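Local structure of glycoside hydrolase family 12 (Spirochaeta thermophila, 5LU3) at residues 3-8 and 19-24; 44-49 and 66-71. The protein serves as the carbohydrate-binding module of a longer, probably cellulose-degrading enzyme and, as a type A module, probably attaches it to crystalline polysaccharide. One frame throughout, in Å; residues are numbered along the deposited sequence.

Contact 1. Residues 3-8 and 19-24; sequences YLEMDL and LWKTDD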
loop_
_atom_site.group_PDB
_atom_site.type_symbol
_atom_site.label_atom_id
_atom_site.label_comp_id
_atom_site.label_asym_id
_atom_site.label_seq_id
_atom_site.Cartn_x
_atom_site.Cartn_y
_atom_site.Cartn_z
ATOM N N TYR A 3 1.441 10.002 9.606
ATOM C CA TYR A 3 0.857 8.824 8.962
ATOM C C TYR A 3 -0.545 8.589 9.536
ATOM O O TYR A 3 -0.704 8.363 10.750
ATOM C CB TYR A 3 1.719 7.583 9.168
ATOM C CG TYR A 3 2.999 7.600 8.415
ATOM C CD1 TYR A 3 4.114 8.248 8.920
ATOM C CD2 TYR A 3 3.118 6.962 7.201
ATOM C CE1 TYR A 3 5.298 8.280 8.207
ATOM C CE2 TYR A 3 4.300 6.982 6.476
ATOM C CZ TYR A 3 5.387 7.667 6.976
ATOM O OH TYR A 3 6.590 7.705 6.304
ATOM N N LEU A 4 -1.553 8.606 8.658
ATOM C CA LEU A 4 -2.935 8.447 9.072
ATOM C C LEU A 4 -3.304 6.984 9.038
ATOM O O LEU A 4 -3.096 6.294 8.037
ATOM C CB LEU A 4 -3.857 9.262 8.168
ATOM C CG LEU A 4 -3.498 10.754 8.164
ATOM C CD1 LEU A 4 -4.517 11.491 7.302
ATOM C CD2 LEU A 4 -3.430 11.346 9.574
ATOM N N GLU A 5 -3.848 6.494 10.138
ATOM C CA GLU A 5 -4.167 5.078 10.217
ATOM C C GLU A 5 -5.390 4.736 9.384
ATOM O O GLU A 5 -6.359 5.480 9.328
ATOM C CB GLU A 5 -4.324 4.619 11.676
ATOM C CG GLU A 5 -4.373 3.099 11.784
ATOM C CD GLU A 5 -4.159 2.547 13.170
ATOM O OE1 GLU A 5 -4.004 3.331 14.126
ATOM O OE2 GLU A 5 -4.120 1.304 13.329
ATOM N N MET A 6 -5.301 3.607 8.699
ATOM C CA MET A 6 -6.425 3.043 7.985
ATOM C C MET A 6 -6.479 1.535 8.151
ATOM O O MET A 6 -5.554 0.913 8.708
ATOM C CB MET A 6 -6.418 3.484 6.532
ATOM C CG MET A 6 -5.187 3.095 5.747
ATOM S SD MET A 6 -5.033 1.324 5.328
ATOM C CE MET A 6 -3.484 1.428 4.420
ATOM N N ASP A 7 -7.601 0.973 7.689
ATOM C CA ASP A 7 -7.900 -0.436 7.788
ATOM C C ASP A 7 -8.015 -0.996 6.374
ATOM O O ASP A 7 -8.486 -0.310 5.463
ATOM C CB ASP A 7 -9.248 -0.663 8.516
ATOM C CG ASP A 7 -9.273 -0.041 9.906
ATOM O OD1 ASP A 7 -8.267 -0.223 10.637
ATOM O OD2 ASP A 7 -10.282 0.623 10.263
ATOM N N LEU A 8 -7.624 -2.251 6.218
ATOM C CA LEU A 8 -7.822 -2.952 4.950
ATOM C C LEU A 8 -9.212 -3.558 4.869
ATOM O O LEU A 8 -9.797 -3.912 5.923
ATOM C CB LEU A 8 -6.748 -4.019 4.745
ATOM C CG LEU A 8 -5.503 -3.548 3.989
ATOM C CD1 LEU A 8 -4.879 -2.288 4.442
ATOM C CD2 LEU A 8 -4.471 -4.663 3.949
ATOM N N LEU A 19 0.373 9.988 3.419
ATOM C CA LEU A 19 1.039 9.060 4.355
ATOM C C LEU A 19 -0.034 8.285 5.105
ATOM O O LEU A 19 -0.872 8.887 5.778
ATOM C CB LEU A 19 1.901 9.838 5.338
ATOM C CG LEU A 19 2.981 10.705 4.719
ATOM C CD1 LEU A 19 3.679 11.507 5.802
ATOM C CD2 LEU A 19 3.974 9.853 3.954
ATOM N N TRP A 20 0.020 6.952 5.029
ATOM C CA TRP A 20 -0.961 6.097 5.702
ATOM C C TRP A 20 -0.212 5.053 6.505
ATOM O O TRP A 20 0.897 4.689 6.151
ATOM C CB TRP A 20 -1.860 5.368 4.729
ATOM C CG TRP A 20 -2.655 6.258 3.842
ATOM C CD1 TRP A 20 -3.492 7.241 4.219
ATOM C CD2 TRP A 20 -2.621 6.283 2.417
ATOM N NE1 TRP A 20 -4.039 7.843 3.118
ATOM C CE2 TRP A 20 -3.519 7.269 1.995
ATOM C CE3 TRP A 20 -1.944 5.532 1.452
ATOM C CZ2 TRP A 20 -3.745 7.547 0.621
ATOM C CZ3 TRP A 20 -2.190 5.797 0.099
ATOM C CH2 TRP A 20 -3.079 6.791 -0.282
ATOM N N LYS A 21 -0.850 4.530 7.547
ATOM C CA LYS A 21 -0.294 3.388 8.246
ATOM C C LYS A 21 -1.384 2.391 8.551
ATOM O O LYS A 21 -2.543 2.760 8.679
ATOM C CB LYS A 21 0.470 3.798 9.510
ATOM C CG LYS A 21 -0.377 4.388 10.608
ATOM C CD LYS A 21 0.440 4.826 11.804
ATOM C CE LYS A 21 -0.475 5.435 12.858
ATOM N NZ LYS A 21 0.282 5.933 14.017
ATOM N N THR A 22 -0.999 1.127 8.650
ATOM C CA THR A 22 -1.921 0.073 9.002
ATOM C C THR A 22 -1.176 -1.036 9.685
ATOM O O THR A 22 -0.000 -1.248 9.432
ATOM C CB THR A 22 -2.674 -0.458 7.750
ATOM O OG1 THR A 22 -3.668 -1.400 8.122
ATOM C CG2 THR A 22 -1.739 -1.082 6.730
ATOM N N ASP A 23 -1.884 -1.794 10.509
ATOM C CA ASP A 23 -1.333 -3.035 11.030
ATOM C C ASP A 23 -2.053 -4.258 10.445
ATOM O O ASP A 23 -1.959 -5.335 11.033
ATOM C CB ASP A 23 -1.290 -3.061 12.558
ATOM C CG ASP A 23 -2.648 -3.093 13.200
ATOM O OD1 ASP A 23 -3.646 -2.936 12.494
ATOM O OD2 ASP A 23 -2.728 -3.291 14.447
ATOM N N ASP A 24 -2.737 -4.096 9.295
ATOM C CA ASP A 24 -3.678 -5.123 8.808
ATOM C C ASP A 24 -3.099 -6.017 7.708
ATOM O O ASP A 24 -3.830 -6.865 7.192
ATOM C CB ASP A 24 -4.942 -4.454 8.239
ATOM C CG ASP A 24 -5.846 -3.907 9.244
ATOM O OD1 ASP A 24 -5.733 -4.213 10.439
ATOM O OD2 ASP A 24 -6.803 -3.166 8.831
HETATM O O HOH W 1 -4.583 -0.339 11.137
#

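Contact 2. Residues 44-49 and 66-71; sequences EINGND and GYWYIH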
loop_
_atom_site.group_PDB
_atom_site.type_symbol
_atom_site.label_atom_id
_atom_site.label_comp_id
_atom_site.label_asym_id
_atom_site.label_seq_id
_atom_site.Cartn_x
_atom_site.Cartn_y
_atom_site.Cartn_z
ATOM N N GLU A 44 5.896 3.685 -1.542
ATOM C CA GLU A 44 6.944 3.139 -0.700
ATOM C C GLU A 44 6.294 2.608 0.578
ATOM O O GLU A 44 5.436 3.299 1.150
ATOM C CB GLU A 44 7.947 4.250 -0.334
ATOM C CG GLU A 44 9.286 3.814 0.130
ATOM C CD GLU A 44 10.269 4.964 0.029
ATOM O OE1 GLU A 44 10.610 5.395 -1.091
ATOM O OE2 GLU A 44 10.644 5.441 1.093
ATOM N N ILE A 45 6.681 1.412 1.019
ATOM C CA ILE A 45 6.131 0.830 2.261
ATOM C C ILE A 45 7.298 0.371 3.096
ATOM O O ILE A 45 8.087 -0.474 2.658
ATOM C CB ILE A 45 5.157 -0.312 2.012
ATOM C CG1 ILE A 45 4.076 0.088 0.991
ATOM C CG2 ILE A 45 4.541 -0.749 3.339
ATOM C CD1 ILE A 45 3.142 -1.036 0.638
ATOM N N ASN A 46 7.462 0.990 4.276
ATOM C CA ASN A 46 8.596 0.680 5.143
ATOM C C ASN A 46 9.941 0.751 4.439
ATOM O O ASN A 46 10.808 -0.080 4.635
ATOM C CB ASN A 46 8.403 -0.623 5.870
ATOM C CG ASN A 46 7.184 -0.606 6.758
ATOM O OD1 ASN A 46 6.730 0.464 7.209
ATOM N ND2 ASN A 46 6.632 -1.799 7.019
ATOM N N GLY A 47 10.072 1.775 3.588
ATOM C CA GLY A 47 11.318 1.981 2.857
ATOM C C GLY A 47 11.542 1.130 1.633
ATOM O O GLY A 47 12.620 1.226 1.027
ATOM N N ASN A 48 10.542 0.341 1.260
ATOM C CA ASN A 48 10.653 -0.509 0.106
ATOM C C ASN A 48 9.820 0.053 -1.021
ATOM O O ASN A 48 8.676 0.481 -0.837
ATOM C CB ASN A 48 10.156 -1.893 0.463
ATOM C CG ASN A 48 10.917 -2.464 1.610
ATOM O OD1 ASN A 48 12.060 -2.879 1.451
ATOM N ND2 ASN A 48 10.304 -2.483 2.767
ATOM N N ASP A 49 10.410 0.025 -2.197
ATOM C CA ASP A 49 9.795 0.570 -3.416
ATOM C C ASP A 49 8.877 -0.455 -4.078
ATOM O O ASP A 49 9.338 -1.496 -4.565
ATOM C CB ASP A 49 10.940 0.939 -4.349
ATOM C CG ASP A 49 10.529 1.399 -5.688
ATOM O OD1 ASP A 49 9.338 1.624 -5.940
ATOM O OD2 ASP A 49 11.470 1.580 -6.487
ATOM N N GLY A 66 5.372 -3.562 14.137
ATOM C CA GLY A 66 4.299 -4.335 13.531
ATOM C C GLY A 66 3.387 -3.587 12.560
ATOM O O GLY A 66 2.380 -4.112 12.150
ATOM N N TYR A 67 3.722 -2.357 12.224
ATOM C CA TYR A 67 2.950 -1.567 11.292
ATOM C C TYR A 67 3.596 -1.484 9.921
ATOM O O TYR A 67 4.776 -1.733 9.729
ATOM C CB TYR A 67 2.735 -0.137 11.843
ATOM C CG TYR A 67 1.513 -0.021 12.720
ATOM C CD1 TYR A 67 1.483 -0.522 14.009
ATOM C CD2 TYR A 67 0.383 0.612 12.255
ATOM C CE1 TYR A 67 0.327 -0.409 14.785
ATOM C CE2 TYR A 67 -0.754 0.726 12.991
ATOM C CZ TYR A 67 -0.795 0.216 14.247
ATOM O OH TYR A 67 -1.969 0.334 14.970
ATOM N N TRP A 68 2.755 -1.101 8.961
ATOM C CA TRP A 68 3.184 -0.789 7.607
ATOM C C TRP A 68 2.933 0.698 7.365
ATOM O O TRP A 68 1.792 1.157 7.460
ATOM C CB TRP A 68 2.448 -1.677 6.570
ATOM C CG TRP A 68 2.889 -3.109 6.639
ATOM C CD1 TRP A 68 3.841 -3.696 5.885
ATOM C CD2 TRP A 68 2.411 -4.110 7.527
ATOM N NE1 TRP A 68 3.990 -5.013 6.224
ATOM C CE2 TRP A 68 3.126 -5.290 7.252
ATOM C CE3 TRP A 68 1.449 -4.128 8.526
ATOM C CZ2 TRP A 68 2.896 -6.484 7.951
ATOM C CZ3 TRP A 68 1.227 -5.314 9.216
ATOM C CH2 TRP A 68 1.947 -6.465 8.920
ATOM N N TYR A 69 4.013 1.419 7.058
ATOM C CA TYR A 69 4.013 2.862 6.829
ATOM C C TYR A 69 4.151 3.120 5.339
ATOM O O TYR A 69 5.157 2.753 4.730
ATOM C CB TYR A 69 5.190 3.492 7.597
ATOM C CG TYR A 69 5.000 3.395 9.091
ATOM C CD1 TYR A 69 4.322 4.387 9.798
ATOM C CD2 TYR A 69 5.488 2.318 9.812
ATOM C CE1 TYR A 69 4.115 4.285 11.150
ATOM C CE2 TYR A 69 5.252 2.203 11.191
ATOM C CZ TYR A 69 4.587 3.210 11.859
ATOM O OH TYR A 69 4.350 3.149 13.231
ATOM N N ILE A 70 3.103 3.713 4.770
ATOM C CA ILE A 70 2.936 3.834 3.318
ATOM C C ILE A 70 3.018 5.289 2.905
ATOM O O ILE A 70 2.316 6.133 3.464
ATOM C CB ILE A 70 1.560 3.274 2.926
ATOM C CG1 ILE A 70 1.383 1.833 3.414
ATOM C CG2 ILE A 70 1.356 3.381 1.421
ATOM C CD1 ILE A 70 0.024 1.549 3.952
ATOM N N HIS A 71 3.862 5.546 1.908
ATOM C CA HIS A 71 3.972 6.858 1.292
ATOM C C HIS A 71 3.550 6.738 -0.160
ATOM O O HIS A 71 4.132 5.978 -0.919
ATOM C CB HIS A 71 5.420 7.303 1.395
ATOM C CG HIS A 71 5.705 8.654 0.838
ATOM N ND1 HIS A 71 6.991 9.115 0.738
ATOM C CD2 HIS A 71 4.919 9.624 0.296
ATOM C CE1 HIS A 71 6.997 10.323 0.204
ATOM N NE2 HIS A 71 5.753 10.651 -0.083
HETATM O O HOH W 2 9.225 7.787 1.025
#

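Contact 1. Residues 3-8 and 19-24
The carbonyl oxygen M6 O is gripped twice: T22 OG1 donates to it at 3.0 Å, and water 1 donates to it at 2.9 Å. That water also donates to E5 OE2, which is hydrogen-bonded to the hydroxyl of Y67 as well, and accepts from D23 N. The setting is the parallel edge of a beta-sandwich sheet, where the short outer strand 4-5 runs beside 16-22. L4 N bonds L19 O almost straight (177°), K21 N returns to L4 O, and M6 N reaches K21 O at 2.9 Å, nearly along its C=O axis. Beyond M6 side chains take over. The T22 hydroxyl, opposite its backbone N (chi1 -174°), both gives to M6 O and accepts from D24 N at 3.1 Å, forming an ST turn; the other branch, T22 CG2, rests 3.8 Å from M6 CE. A valine here would probably leave M6 O with one donor fewer and D24 N without its side-chain acceptor, freeing the turn to shift. The turn matters because it carries calcium ligands, D23 OD1 and D24 OD1. D24 divides its carboxylate: OD1 binds the calcium ion, while OD2 takes L8 N on its anti lone pair at 2.9 Å. D7 is also a calcium-binding residue, and D7 OD1 lies near D24 OD2, two like charges. At the opposite end K21 runs out extended over the outer strand, K21 CE passing 3.6 Å from Y3 O. The Y3 ring has L19 CB over one face, 24° off the ring normal, in a CH-pi contact, while W20 O lies at the ring's edge, 3.3 Å from Y3 CD2.

Contact 2. Residues 44-49 and 66-71
N46 uses both ends of its amide on the backbone of Y67 and Y69. N46 OD1 accepts from Y69 N at 2.9 Å, with that donor lying above the carbonyl plane, and N46 ND2 gives a longer bond of 3.3 Å to Y67 O, meeting it on a lone pair. The backbone adds N46 N to Y69 O, so main chain and side chain of N46 between them take both the N-H and the carbonyl of Y69. N46 OD1 also lies in the plane of the Y69 ring, at its edge and 3.4 Å from CD2, whereas ND2 approaches W68 CD1 with amide and indole planes 23° apart. Next to this, I45 and I70 form a non-hydrogen-bonded antiparallel pair whose side chains lie side by side, CG1 to CG1 at 4.0 Å; I45 CG2 meets the indole edge of W68. E44 and H71 make the adjoining hydrogen-bonded pair, with H71 N to E44 O at 2.8 Å. Strand 42-45 turns back into 48-49 as a beta hairpin, closed by a type I' turn from I45 to N48 with Asn-Gly at its two central positions. The positive phi of N46 (52°) is consistent with this placement of its amide. Outside, N46 ND2 has a second acceptor in P61 O, W68 NE1 bonds V60 O while its ring stacks on F25, and E17 takes H71 NE2.

How the contacts relate
Both contacts lie in the same mixed sheet, and strands 16-22 and 68-74 are neighbours that join them: W20 O meets I70 N and T22 O meets W68 N, each probably hydrogen-bonded at 2.8 Å. Contact 1, on the outermost strand, has L4, E5 and D7 exposed, whereas no touching residue of contact 2 is fully exposed; M6 CE packs on I70 CD1 where the two meet. Contact 1 pairs a parallel outermost strand and ends in carboxylates round calcium. Contact 2 is antiparallel, leads into a hairpin, and adds a neutral asparagine amide to its backbone pairing. Y67 of contact 2 reaches contact 1, its hydroxyl hydrogen-bonded to E5 OE2 and its side chain touching D23.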